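Local atomic coordinates of protein (merozoite surface protein 1) (Plasmodium cynomolgi, PDB entry 1B9W), a protein that probably takes part in merozoite binding to and invasion of host erythrocytes, and in egress from them, as a surface antigen ending in two EGF-like domains. Residues T10-P13 and E14-C18. Sequence-based numbering, arbitrary orientation.
Sequences TNVP and ENAAC
V12 turns both methyl branches toward A16 and C18 at the start of strand 16-20. CG2 lies against the CB methylene of C18 at 3.6 Å, with C18 SG a little farther along, while CG1 reaches the CB methyl of A16 at 4.0 Å and stands equally near the A16 carbonyl oxygen. The valine torsion places the two branches: CG1, anti to the backbone N (chi1 -179°), is sent toward A16, and CG2, beside that N, toward C18. Because CG1 also comes near C18 CB, the isopropyl group spans both residues, neighbours on the same side of the strand. A17, between them, faces away from V12, and its side chain packs on L31 and F83. C18 SG is bonded to C7 SG in a disulfide; T10 CB stands 4.4 Å from C18 SG, and the T10 hydroxyl, OG1, is hydrogen-bonded to E26 OE1. P13 begins a type II beta turn that ends at A16, with N15 in a left-handed conformation (phi 64°). The 4→1 bond, A16 N to P13 O, is weak: 3.3 Å and bent to 128° at the hydrogen. A water supplements it, donating to P13 O at 2.8 Å and to A16 O at 3.2 Å. P13, A16 and T10 also pack on W28 of the partner strand 26-30. Within this first EGF-like domain, the tight reversal is therefore closed by one poor backbone bond, a bridging water and apolar contacts, with the C7-C18 disulfide adding a covalent tie beside V12.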
loop_
_atom_site.group_PDB
_atom_site.type_symbol
_atom_site.label_atom_id
_atom_site.label_comp_id
_atom_site.label_asym_id
_atom_site.label_seq_id
_atom_site.Cartn_x
_atom_site.Cartn_y
_atom_site.Cartn_z
ATOM N N THR A 10 -5.528 -8.808 -12.262
ATOM C CA THR A 10 -4.469 -7.829 -12.620
ATOM C C THR A 10 -3.127 -8.500 -12.647
ATOM O O THR A 10 -2.724 -9.259 -11.773
ATOM C CB THR A 10 -4.470 -6.777 -11.469
ATOM O OG1 THR A 10 -5.761 -6.176 -11.462
ATOM C CG2 THR A 10 -3.389 -5.714 -11.759
ATOM N N ASN A 11 -2.323 -8.182 -13.664
ATOM C CA ASN A 11 -0.938 -8.639 -13.683
ATOM C C ASN A 11 -0.140 -7.583 -12.851
ATOM O O ASN A 11 -0.061 -6.479 -13.377
ATOM C CB ASN A 11 -0.451 -8.630 -15.129
ATOM C CG ASN A 11 0.939 -9.172 -15.330
ATOM O OD1 ASN A 11 1.588 -9.649 -14.407
ATOM N ND2 ASN A 11 1.441 -9.114 -16.563
ATOM N N VAL A 12 0.153 -7.915 -11.640
ATOM C CA VAL A 12 0.642 -6.872 -10.685
ATOM C C VAL A 12 2.102 -6.553 -10.975
ATOM O O VAL A 12 2.960 -7.408 -11.113
ATOM C CB VAL A 12 0.515 -7.455 -9.281
ATOM C CG1 VAL A 12 0.949 -6.496 -8.181
ATOM C CG2 VAL A 12 -0.945 -7.882 -9.020
ATOM N N PRO A 13 2.444 -5.253 -10.970
ATOM C CA PRO A 13 3.850 -4.903 -11.186
ATOM C C PRO A 13 4.756 -5.477 -10.145
ATOM O O PRO A 13 4.424 -5.642 -8.970
ATOM C CB PRO A 13 3.815 -3.358 -11.079
ATOM C CG PRO A 13 2.404 -2.960 -11.388
ATOM C CD PRO A 13 1.510 -4.118 -10.880
ATOM N N GLU A 14 6.069 -5.660 -10.459
ATOM C CA GLU A 14 7.065 -6.029 -9.470
ATOM C C GLU A 14 7.192 -4.959 -8.350
ATOM O O GLU A 14 6.923 -3.807 -8.688
ATOM C CB GLU A 14 8.421 -6.056 -10.209
ATOM C CG GLU A 14 9.335 -7.191 -9.796
ATOM C CD GLU A 14 10.723 -7.027 -10.408
ATOM O OE1 GLU A 14 10.823 -6.253 -11.389
ATOM O OE2 GLU A 14 11.663 -7.665 -9.883
ATOM N N ASN A 15 7.392 -5.409 -7.137
ATOM C CA ASN A 15 7.504 -4.559 -5.956
ATOM C C ASN A 15 6.229 -3.809 -5.659
ATOM O O ASN A 15 6.229 -2.703 -5.112
ATOM C CB ASN A 15 8.703 -3.590 -6.114
ATOM C CG ASN A 15 9.986 -4.401 -6.266
ATOM O OD1 ASN A 15 10.263 -5.249 -5.424
ATOM N ND2 ASN A 15 10.728 -4.153 -7.318
ATOM N N ALA A 16 5.066 -4.389 -6.008
ATOM C CA ALA A 16 3.784 -3.836 -5.672
ATOM C C ALA A 16 2.902 -4.920 -4.972
ATOM O O ALA A 16 3.290 -6.094 -5.015
ATOM C CB ALA A 16 3.015 -3.324 -6.870
ATOM N N ALA A 17 1.963 -4.438 -4.221
ATOM C CA ALA A 17 0.957 -5.285 -3.553
ATOM C C ALA A 17 -0.367 -5.049 -4.253
ATOM O O ALA A 17 -0.616 -4.006 -4.861
ATOM C CB ALA A 17 0.800 -4.909 -2.088
ATOM N N CYS A 18 -1.326 -5.996 -4.088
ATOM C CA CYS A 18 -2.590 -5.733 -4.778
ATOM C C CYS A 18 -3.728 -6.259 -3.861
ATOM O O CYS A 18 -3.489 -7.226 -3.147
ATOM C CB CYS A 18 -2.638 -6.513 -6.106
ATOM S SG CYS A 18 -4.042 -6.236 -7.155
HETATM O O HOH W 1 4.357 -7.975 -7.394
#